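Local coordinates for transcriptional regulator ComR (Streptococcus vestibularis F0396, PDB 6HU8), which probably binds DNA as a peptide-pheromone-responsive regulator of competence, pairing a helix-turn-helix domain with a tetratricopeptide domain, at residues E150-K155 with L164-Y169; Y168-L173 with L210-G215; K182-I187 with I218-F223. One frame throughout, in Å; residues are numbered along the deposited sequence.

Interaction 1 (E150-K155 with L164-Y169)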
loop_
_atom_site.group_PDB
_atom_site.type_symbol
_atom_site.label_atom_id
_atom_site.label_comp_id
_atom_site.label_asym_id
_atom_site.label_seq_id
_atom_site.Cartn_x
_atom_site.Cartn_y
_atom_site.Cartn_z
ATOM N N GLU A 150 4.727 -9.651 -6.683
ATOM C CA GLU A 150 5.950 -10.423 -6.974
ATOM C C GLU A 150 7.141 -9.488 -7.165
ATOM O O GLU A 150 8.256 -9.801 -6.778
ATOM C CB GLU A 150 5.808 -11.276 -8.232
ATOM C CG GLU A 150 5.216 -12.634 -8.038
ATOM C CD GLU A 150 5.987 -13.473 -7.033
ATOM O OE1 GLU A 150 7.236 -13.549 -7.109
ATOM O OE2 GLU A 150 5.327 -14.039 -6.142
ATOM N N GLN A 151 6.898 -8.347 -7.799
ATOM C CA GLN A 151 7.970 -7.404 -8.060
ATOM C C GLN A 151 8.366 -6.697 -6.756
ATOM O O GLN A 151 9.543 -6.418 -6.521
ATOM C CB GLN A 151 7.544 -6.420 -9.157
ATOM C CG GLN A 151 7.605 -7.101 -10.530
ATOM C CD GLN A 151 6.903 -6.344 -11.646
ATOM O OE1 GLN A 151 6.100 -5.452 -11.411
ATOM N NE2 GLN A 151 7.205 -6.721 -12.878
ATOM N N VAL A 152 7.403 -6.461 -5.876
ATOM C CA VAL A 152 7.717 -5.769 -4.622
ATOM C C VAL A 152 8.601 -6.664 -3.738
ATOM O O VAL A 152 9.499 -6.172 -3.043
ATOM C CB VAL A 152 6.430 -5.348 -3.870
ATOM C CG1 VAL A 152 6.705 -5.100 -2.385
ATOM C CG2 VAL A 152 5.825 -4.123 -4.529
ATOM N N LYS A 153 8.366 -7.976 -3.802
ATOM C CA LYS A 153 9.155 -8.946 -3.038
ATOM C C LYS A 153 10.664 -8.807 -3.267
ATOM O O LYS A 153 11.461 -9.146 -2.396
ATOM C CB LYS A 153 8.736 -10.375 -3.386
ATOM C CG LYS A 153 7.359 -10.806 -2.892
ATOM C CD LYS A 153 7.033 -12.190 -3.462
ATOM C CE LYS A 153 5.658 -12.683 -3.055
ATOM N NZ LYS A 153 5.327 -14.058 -3.580
ATOM N N ARG A 154 11.055 -8.308 -4.435
ATOM C CA ARG A 154 12.468 -8.235 -4.798
ATOM C C ARG A 154 13.087 -6.875 -4.501
ATOM O O ARG A 154 14.285 -6.686 -4.714
ATOM C CB ARG A 154 12.660 -8.555 -6.292
ATOM C CG ARG A 154 12.002 -9.841 -6.773
ATOM C CD ARG A 154 12.975 -11.028 -6.771
ATOM N NE ARG A 154 14.175 -10.747 -7.561
ATOM C CZ ARG A 154 14.354 -11.089 -8.836
ATOM N NH1 ARG A 154 15.491 -10.764 -9.436
ATOM N NH2 ARG A 154 13.416 -11.756 -9.515
ATOM N N LYS A 155 12.280 -5.923 -4.029
ATOM C CA LYS A 155 12.748 -4.548 -3.849
ATOM C C LYS A 155 13.301 -4.340 -2.445
ATOM O O LYS A 155 12.867 -4.992 -1.499
ATOM C CB LYS A 155 11.621 -3.537 -4.108
ATOM C CG LYS A 155 11.199 -3.373 -5.569
ATOM C CD LYS A 155 10.163 -2.257 -5.714
ATOM C CE LYS A 155 9.383 -2.386 -7.022
ATOM N NZ LYS A 155 8.348 -1.317 -7.180
ATOM N N LEU A 164 1.362 0.550 -0.822
ATOM C CA LEU A 164 -0.061 0.266 -0.926
ATOM C C LEU A 164 -0.308 -1.167 -1.430
ATOM O O LEU A 164 -1.256 -1.816 -1.001
ATOM C CB LEU A 164 -0.748 1.302 -1.818
ATOM C CG LEU A 164 -0.775 2.693 -1.161
ATOM C CD1 LEU A 164 -1.322 3.751 -2.103
ATOM C CD2 LEU A 164 -1.574 2.682 0.118
ATOM N N VAL A 165 0.526 -1.654 -2.345
ATOM C CA VAL A 165 0.449 -3.061 -2.734
ATOM C C VAL A 165 0.657 -3.923 -1.484
ATOM O O VAL A 165 -0.039 -4.921 -1.253
ATOM C CB VAL A 165 1.506 -3.419 -3.808
ATOM C CG1 VAL A 165 1.554 -4.924 -4.026
ATOM C CG2 VAL A 165 1.226 -2.667 -5.126
ATOM N N ILE A 166 1.632 -3.529 -0.679
ATOM C CA ILE A 166 1.949 -4.257 0.549
ATOM C C ILE A 166 0.769 -4.182 1.524
ATOM O O ILE A 166 0.503 -5.125 2.271
ATOM C CB ILE A 166 3.240 -3.709 1.208
ATOM C CG1 ILE A 166 4.451 -4.068 0.349
ATOM C CG2 ILE A 166 3.415 -4.269 2.633
ATOM C CD1 ILE A 166 5.761 -3.490 0.843
ATOM N N ASP A 167 0.042 -3.071 1.502
ATOM C CA ASP A 167 -1.188 -2.984 2.280
ATOM C C ASP A 167 -2.205 -4.047 1.813
ATOM O O ASP A 167 -2.809 -4.752 2.640
ATOM C CB ASP A 167 -1.781 -1.579 2.166
ATOM C CG ASP A 167 -2.558 -1.172 3.393
ATOM O OD1 ASP A 167 -2.719 -2.011 4.311
ATOM O OD2 ASP A 167 -3.003 -0.007 3.431
ATOM N N TYR A 168 -2.374 -4.181 0.495
ATOM C CA TYR A 168 -3.322 -5.153 -0.066
ATOM C C TYR A 168 -2.910 -6.580 0.298
ATOM O O TYR A 168 -3.761 -7.458 0.536
ATOM C CB TYR A 168 -3.418 -5.008 -1.588
ATOM C CG TYR A 168 -4.738 -5.445 -2.187
ATOM C CD1 TYR A 168 -5.948 -5.088 -1.594
ATOM C CD2 TYR A 168 -4.779 -6.191 -3.366
ATOM C CE1 TYR A 168 -7.159 -5.474 -2.149
ATOM C CE2 TYR A 168 -5.984 -6.576 -3.936
ATOM C CZ TYR A 168 -7.168 -6.219 -3.323
ATOM O OH TYR A 168 -8.359 -6.597 -3.890
ATOM N N TYR A 169 -1.603 -6.812 0.333
ATOM C CA TYR A 169 -1.073 -8.106 0.763
ATOM C C TYR A 169 -1.508 -8.411 2.204
ATOM O O TYR A 169 -2.090 -9.467 2.469
ATOM C CB TYR A 169 0.458 -8.135 0.623
ATOM C CG TYR A 169 1.134 -9.205 1.467
ATOM C CD1 TYR A 169 0.862 -10.564 1.265
ATOM C CD2 TYR A 169 2.051 -8.859 2.457
ATOM C CE1 TYR A 169 1.476 -11.548 2.042
ATOM C CE2 TYR A 169 2.667 -9.841 3.249
ATOM C CZ TYR A 169 2.373 -11.177 3.032
ATOM O OH TYR A 169 2.976 -12.145 3.800
#

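Interaction 2 (Y168-L173 with L210-G215)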
loop_
_atom_site.group_PDB
_atom_site.type_symbol
_atom_site.label_atom_id
_atom_site.label_comp_id
_atom_site.label_asym_id
_atom_site.label_seq_id
_atom_site.Cartn_x
_atom_site.Cartn_y
_atom_site.Cartn_z
ATOM N N TYR A 168 -2.374 -4.181 0.495
ATOM C CA TYR A 168 -3.322 -5.153 -0.066
ATOM C C TYR A 168 -2.910 -6.580 0.298
ATOM O O TYR A 168 -3.761 -7.458 0.536
ATOM C CB TYR A 168 -3.418 -5.008 -1.588
ATOM C CG TYR A 168 -4.738 -5.445 -2.187
ATOM C CD1 TYR A 168 -5.948 -5.088 -1.594
ATOM C CD2 TYR A 168 -4.779 -6.191 -3.366
ATOM C CE1 TYR A 168 -7.159 -5.474 -2.149
ATOM C CE2 TYR A 168 -5.984 -6.576 -3.936
ATOM C CZ TYR A 168 -7.168 -6.219 -3.323
ATOM O OH TYR A 168 -8.359 -6.597 -3.890
ATOM N N TYR A 169 -1.603 -6.812 0.333
ATOM C CA TYR A 169 -1.073 -8.106 0.763
ATOM C C TYR A 169 -1.508 -8.411 2.204
ATOM O O TYR A 169 -2.090 -9.467 2.469
ATOM C CB TYR A 169 0.458 -8.135 0.623
ATOM C CG TYR A 169 1.134 -9.205 1.467
ATOM C CD1 TYR A 169 0.862 -10.564 1.265
ATOM C CD2 TYR A 169 2.051 -8.859 2.457
ATOM C CE1 TYR A 169 1.476 -11.548 2.042
ATOM C CE2 TYR A 169 2.667 -9.841 3.249
ATOM C CZ TYR A 169 2.373 -11.177 3.032
ATOM O OH TYR A 169 2.976 -12.145 3.800
ATOM N N PHE A 170 -1.251 -7.489 3.132
ATOM C CA PHE A 170 -1.676 -7.675 4.523
ATOM C C PHE A 170 -3.183 -7.895 4.615
ATOM O O PHE A 170 -3.659 -8.711 5.417
ATOM C CB PHE A 170 -1.256 -6.478 5.383
ATOM C CG PHE A 170 0.230 -6.352 5.539
ATOM C CD1 PHE A 170 1.023 -7.491 5.655
ATOM C CD2 PHE A 170 0.837 -5.113 5.565
ATOM C CE1 PHE A 170 2.400 -7.399 5.803
ATOM C CE2 PHE A 170 2.219 -5.013 5.717
ATOM C CZ PHE A 170 2.999 -6.157 5.823
ATOM N N TYR A 171 -3.922 -7.179 3.770
ATOM C CA TYR A 171 -5.368 -7.346 3.657
ATOM C C TYR A 171 -5.766 -8.783 3.297
ATOM O O TYR A 171 -6.834 -9.240 3.699
ATOM C CB TYR A 171 -5.908 -6.376 2.616
ATOM C CG TYR A 171 -7.414 -6.283 2.497
ATOM C CD1 TYR A 171 -8.183 -5.764 3.530
ATOM C CD2 TYR A 171 -8.059 -6.648 1.318
ATOM C CE1 TYR A 171 -9.566 -5.640 3.407
ATOM C CE2 TYR A 171 -9.433 -6.527 1.182
ATOM C CZ TYR A 171 -10.185 -6.023 2.230
ATOM O OH TYR A 171 -11.554 -5.903 2.099
ATOM N N HIS A 172 -4.918 -9.487 2.545
ATOM C CA HIS A 172 -5.159 -10.909 2.250
ATOM C C HIS A 172 -5.033 -11.781 3.505
ATOM O O HIS A 172 -5.671 -12.832 3.617
ATOM C CB HIS A 172 -4.175 -11.455 1.202
ATOM C CG HIS A 172 -4.495 -11.068 -0.201
ATOM N ND1 HIS A 172 -4.538 -9.756 -0.620
ATOM C CD2 HIS A 172 -4.781 -11.822 -1.290
ATOM C CE1 HIS A 172 -4.843 -9.718 -1.907
ATOM N NE2 HIS A 172 -4.988 -10.959 -2.339
ATOM N N LEU A 173 -4.168 -11.361 4.422
ATOM C CA LEU A 173 -3.842 -12.173 5.588
ATOM C C LEU A 173 -4.832 -11.977 6.719
ATOM O O LEU A 173 -4.817 -12.728 7.686
ATOM C CB LEU A 173 -2.439 -11.850 6.096
ATOM C CG LEU A 173 -1.298 -12.092 5.121
ATOM C CD1 LEU A 173 0.029 -11.903 5.821
ATOM C CD2 LEU A 173 -1.413 -13.497 4.541
ATOM N N LEU A 210 2.572 -0.495 8.834
ATOM C CA LEU A 210 3.097 -0.867 10.148
ATOM C C LEU A 210 1.958 -1.254 11.096
ATOM O O LEU A 210 2.075 -2.219 11.864
ATOM C CB LEU A 210 3.926 0.280 10.712
ATOM C CG LEU A 210 5.288 0.462 10.042
ATOM C CD1 LEU A 210 5.885 1.795 10.408
ATOM C CD2 LEU A 210 6.207 -0.662 10.455
ATOM N N MET A 211 0.848 -0.513 11.050
ATOM C CA MET A 211 -0.291 -0.877 11.889
ATOM C C MET A 211 -0.777 -2.276 11.547
ATOM O O MET A 211 -1.104 -3.051 12.456
ATOM C CB MET A 211 -1.441 0.130 11.758
ATOM C CG MET A 211 -1.196 1.473 12.504
ATOM S SD MET A 211 -1.189 1.394 14.310
ATOM C CE MET A 211 -2.952 1.339 14.646
ATOM N N ALA A 212 -0.827 -2.588 10.250
ATOM C CA ALA A 212 -1.273 -3.902 9.764
ATOM C C ALA A 212 -0.380 -5.033 10.269
ATOM O O ALA A 212 -0.866 -6.089 10.660
ATOM C CB ALA A 212 -1.324 -3.927 8.209
ATOM N N ILE A 213 0.928 -4.807 10.217
ATOM C CA ILE A 213 1.920 -5.742 10.736
ATOM C C ILE A 213 1.693 -6.029 12.223
ATOM O O ILE A 213 1.718 -7.179 12.666
ATOM C CB ILE A 213 3.337 -5.167 10.513
ATOM C CG1 ILE A 213 3.678 -5.176 9.015
ATOM C CG2 ILE A 213 4.372 -5.890 11.358
ATOM C CD1 ILE A 213 4.893 -4.349 8.633
ATOM N N ALA A 214 1.441 -4.981 12.999
ATOM C CA ALA A 214 1.310 -5.135 14.452
ATOM C C ALA A 214 0.048 -5.910 14.785
ATOM O O ALA A 214 0.071 -6.821 15.614
ATOM C CB ALA A 214 1.306 -3.779 15.127
ATOM N N GLY A 215 -1.054 -5.584 14.119
ATOM C CA GLY A 215 -2.266 -6.365 14.306
ATOM C C GLY A 215 -2.094 -7.820 13.885
ATOM O O GLY A 215 -2.615 -8.736 14.538
#

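Interaction 3 (K182-I187 with I218-F223)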
loop_
_atom_site.group_PDB
_atom_site.type_symbol
_atom_site.label_atom_id
_atom_site.label_comp_id
_atom_site.label_asym_id
_atom_site.label_seq_id
_atom_site.Cartn_x
_atom_site.Cartn_y
_atom_site.Cartn_z
ATOM N N LYS A 182 7.569 -17.267 5.256
ATOM C CA LYS A 182 8.781 -16.724 4.641
ATOM C C LYS A 182 8.507 -15.375 3.991
ATOM O O LYS A 182 9.302 -14.428 4.125
ATOM C CB LYS A 182 9.353 -17.695 3.601
ATOM C CG LYS A 182 9.824 -19.024 4.181
ATOM C CD LYS A 182 10.203 -20.027 3.077
ATOM C CE LYS A 182 10.149 -21.464 3.615
ATOM N NZ LYS A 182 10.610 -22.501 2.639
ATOM N N ILE A 183 7.396 -15.306 3.258
ATOM C CA ILE A 183 7.010 -14.072 2.589
ATOM C C ILE A 183 6.728 -12.978 3.612
ATOM O O ILE A 183 7.255 -11.863 3.500
ATOM C CB ILE A 183 5.771 -14.263 1.702
ATOM C CG1 ILE A 183 6.104 -15.144 0.489
ATOM C CG2 ILE A 183 5.218 -12.910 1.263
ATOM C CD1 ILE A 183 4.942 -15.322 -0.443
ATOM N N PHE A 184 5.905 -13.306 4.607
ATOM C CA PHE A 184 5.536 -12.341 5.639
ATOM C C PHE A 184 6.771 -11.743 6.309
ATOM O O PHE A 184 6.929 -10.519 6.368
ATOM C CB PHE A 184 4.627 -12.992 6.685
ATOM C CG PHE A 184 4.170 -12.044 7.773
ATOM C CD1 PHE A 184 3.130 -11.145 7.543
ATOM C CD2 PHE A 184 4.782 -12.049 9.027
ATOM C CE1 PHE A 184 2.705 -10.266 8.544
ATOM C CE2 PHE A 184 4.365 -11.171 10.040
ATOM C CZ PHE A 184 3.322 -10.286 9.797
ATOM N N ASP A 185 7.667 -12.601 6.784
ATOM C CA ASP A 185 8.855 -12.113 7.476
ATOM C C ASP A 185 9.738 -11.270 6.560
ATOM O O ASP A 185 10.339 -10.292 7.000
ATOM C CB ASP A 185 9.674 -13.275 8.061
ATOM C CG ASP A 185 8.946 -14.006 9.183
ATOM O OD1 ASP A 185 7.861 -13.552 9.597
ATOM O OD2 ASP A 185 9.464 -15.041 9.658
ATOM N N ARG A 186 9.830 -11.642 5.286
ATOM C CA ARG A 186 10.629 -10.858 4.354
ATOM C C ARG A 186 10.027 -9.472 4.173
ATOM O O ARG A 186 10.738 -8.467 4.179
ATOM C CB ARG A 186 10.741 -11.547 2.995
ATOM C CG ARG A 186 11.616 -10.784 1.996
ATOM C CD ARG A 186 10.991 -10.721 0.598
ATOM N NE ARG A 186 10.271 -11.948 0.252
ATOM C CZ ARG A 186 10.806 -12.990 -0.388
ATOM N NH1 ARG A 186 10.062 -14.058 -0.660
ATOM N NH2 ARG A 186 12.083 -12.964 -0.758
ATOM N N ILE A 187 8.710 -9.419 4.006
ATOM C CA ILE A 187 8.047 -8.133 3.801
ATOM C C ILE A 187 8.164 -7.257 5.052
ATOM O O ILE A 187 8.582 -6.093 4.970
ATOM C CB ILE A 187 6.562 -8.328 3.417
ATOM C CG1 ILE A 187 6.447 -8.878 1.988
ATOM C CG2 ILE A 187 5.804 -7.030 3.515
ATOM C CD1 ILE A 187 7.063 -7.971 0.948
ATOM N N ILE A 218 0.047 -9.996 16.226
ATOM C CA ILE A 218 -0.758 -10.466 17.357
ATOM C C ILE A 218 -1.641 -11.641 16.936
ATOM O O ILE A 218 -1.711 -12.652 17.633
ATOM C CB ILE A 218 -1.628 -9.343 17.949
ATOM C CG1 ILE A 218 -0.749 -8.335 18.682
ATOM C CG2 ILE A 218 -2.639 -9.894 18.918
ATOM C CD1 ILE A 218 -1.481 -7.065 19.094
ATOM N N SER A 219 -2.291 -11.524 15.783
ATOM C CA SER A 219 -3.296 -12.509 15.389
ATOM C C SER A 219 -2.679 -13.756 14.743
ATOM O O SER A 219 -3.305 -14.818 14.695
ATOM C CB SER A 219 -4.302 -11.874 14.429
ATOM O OG SER A 219 -3.660 -11.530 13.211
ATOM N N LEU A 220 -1.458 -13.624 14.233
ATOM C CA LEU A 220 -0.743 -14.760 13.657
ATOM C C LEU A 220 0.247 -15.340 14.664
ATOM O O LEU A 220 0.952 -16.306 14.365
ATOM C CB LEU A 220 -0.012 -14.346 12.371
ATOM C CG LEU A 220 -0.901 -13.829 11.245
ATOM C CD1 LEU A 220 -0.060 -13.423 10.031
ATOM C CD2 LEU A 220 -1.944 -14.889 10.868
ATOM N N GLU A 221 0.282 -14.735 15.853
ATOM C CA GLU A 221 1.241 -15.067 16.904
ATOM C C GLU A 221 2.670 -15.095 16.366
ATOM O O GLU A 221 3.405 -16.074 16.506
ATOM C CB GLU A 221 0.873 -16.401 17.575
ATOM C CG GLU A 221 0.118 -16.201 18.891
ATOM C CD GLU A 221 -0.868 -17.323 19.212
ATOM O OE1 GLU A 221 -0.737 -18.439 18.654
ATOM O OE2 GLU A 221 -1.783 -17.075 20.034
ATOM N N SER A 222 3.053 -13.991 15.749
ATOM C CA SER A 222 4.408 -13.796 15.266
ATOM C C SER A 222 5.033 -12.674 16.089
ATOM O O SER A 222 5.234 -11.570 15.592
ATOM C CB SER A 222 4.397 -13.452 13.776
ATOM O OG SER A 222 5.701 -13.179 13.286
ATOM N N PHE A 223 5.327 -12.954 17.352
ATOM C CA PHE A 223 5.631 -11.875 18.293
ATOM C C PHE A 223 7.070 -11.362 18.220
ATOM O O PHE A 223 7.396 -10.336 18.844
ATOM C CB PHE A 223 5.295 -12.320 19.719
ATOM C CG PHE A 223 3.818 -12.349 20.004
ATOM C CD1 PHE A 223 3.094 -11.177 20.057
ATOM C CD2 PHE A 223 3.155 -13.546 20.182
ATOM C CE1 PHE A 223 1.736 -11.193 20.307
ATOM C CE2 PHE A 223 1.799 -13.569 20.428
ATOM C CZ PHE A 223 1.092 -12.386 20.497
HETATM O O HOH W 1 6.044 -14.856 11.402
#

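Interaction 1 (E150-K155 with L164-Y169)
Val-152 meets Ile-166 and Val-165 where helix 139-152 meets helix 160-173. The contact is apolar and buried. CG1 of Val-152 lies 3.7 Å from CG1 of Ile-166 and equally near its CD1. It therefore rests alongside the outer arm of the isoleucine. With CG1 of Ile-166 anti to the carbonyl carbon (chi1 -70°) and the chain extended beyond it (chi2 176°), CD1 is carried toward the valine, although the CB bond of Ile-166 does not point there. The other methyl of Val-152 makes a looser touch, CG2 to CG1 of Val-165 at 4.4 Å. One valine thus straddles two consecutive residues of the facing helix. Phe-158, from the connecting loop, packs on both Val-152 and Ile-166. Tyr-145 and Phe-149 meet Val-165.

No polar contact crosses between the segments. Lys-153 NZ forms a salt bridge with Glu-150 OE2 at 2.6 Å. The ammonium meets the oxygen on its syn side, 35° out of the carboxylate plane. The backbone turns at Val-152 to Lys-155 in a type I beta turn, where Lys-155 N bonds to Val-152 O at 3.0 Å. Gln-151 bonds to Gly-29, Gln-36 and Lys-51, and Arg-154 forms a salt bridge with Asp-28. These link the same segment to the N-terminal region that carries the helix-turn-helix, probably the DNA-binding part.

Two successive helices joined by a short loop and packed through small apolar side chains are consistent with the helix pairs of tetratricopeptide-type domains.

Interaction 2 (Y168-L173 with L210-G215)
Phe-170 reaches from helix 160-173 to Ala-212 and Ile-213 on helix 200-219. It is the residue of its segment that bridges the gap, and all cross-segment contacts are apolar. Its CG sits beside the backbone N (chi1 -67°), which sends the ring outward to the facing helix. Phe-170 meets the methyl of Ala-212 with CD2 of its ring, 3.6 Å from CB of Ala-212, and with its own CB. The small methyl lets the backbones approach, with CA atoms of Phe-170 and Ala-212 6.5 Å apart. The far end of the ring meets Ile-213. CZ of Phe-170 is 3.4 Å from CG1 of Ile-213, a close touch, and 3.8 Å from CD1 of Ile-213. Both partners approach the ring obliquely. Ile-187 of helix 181-192 also packs on Phe-170, and Val-229 of helix 226-240 on Ile-213.

Hydrogen bonding occurs inside the first segment. His-172 ND1 donates to Tyr-168 O over 2.7 Å, nearly straight at 162°. The carbonyl oxygen lies close to the imidazole plane, while the donor stands above the carbonyl plane. His-172 N makes a weak bond to the same oxygen. CE1 of His-172 then lies 3.8 Å above one face of the Tyr-168 ring, toward its rim, in an edge-to-face pair. Glu-142 holds NE2 of His-172, and Trp-135 and Tyr-145 stack on the imidazole. The histidine is thus fixed at two nitrogens and probably polarised by the glutamate.

Between the two segments the chemistry is different. Cohesion rests on shape and dispersion, with no hydrogen bond or ion pair to set a directional link between the helices.

Interaction 3 (K182-I187 with I218-F223)
Phe-184 on helix 181-192 points its ring at Leu-220 and Ser-222, which lie just past the end of helix 200-219. The ring stands with CG anti to the backbone N (chi1 -179°), which extends it away from its own helix. Leu-220 CD1 lies over one face of this ring, 4.5 Å from CE1 of Phe-184, so the touch is loose. Ser-222 OG approaches obliquely, 4.0 Å from CE2 of Phe-184. Tyr-179 packs edge-to-face with Phe-184 and also touches Leu-220 and Ser-222.

The hydroxyl of Ser-222 is extended too, with OG anti to the backbone N (chi1 177°). This turns it toward the neighbouring carboxylate. Asp-185 OD1 and Ser-222 OG stay 4.3 Å apart and do not bond directly. A water joins them. It donates to Asp-185 OD1 over 2.9 Å and pairs with Ser-222 OG over a short 2.5 Å. The CB bond of Asp-185 does not aim at the other segment, yet OD1 is brought into range of the water. OD2 has long, weak ion pairs with Lys-181 and Lys-224. Polar and apolar contacts therefore lie side by side, with Ser-222 OG bound to the water and also touching the ring.

The serine is placed by the backbone. Glu-221 has positive phi (50°), and Ser-222 N is paired with Lys-217 O, while Glu-221 N makes a weak bond to Ile-218 O. This is a Schellman motif, the characteristic termination of a helix, here packed against a neighbouring helix of the tetratricopeptide domain.

All three contacts are buried and lie in the tetratricopeptide domain. Interactions 1 and 2 use overlapping parts of helix 160-173, but different touching residues. Interaction 3 packs a helix on the loop after helix 200-219, which interaction 2 also uses. From contact centre to chain centre, interaction 1 lies at about 8 Å, interaction 2 at about 10 Å and interaction 3, farthest out, at about 17 Å. The first two are purely apolar across the segments. The third adds a bridging water and a charged residue. Helix 181-192 connects them: Tyr-169 packs on Ile-183, Phe-170 on Ile-187, and Leu-173 on Phe-184. Interactions 1 and 3 join successive helical elements, whereas interaction 2 skips helix 181-192.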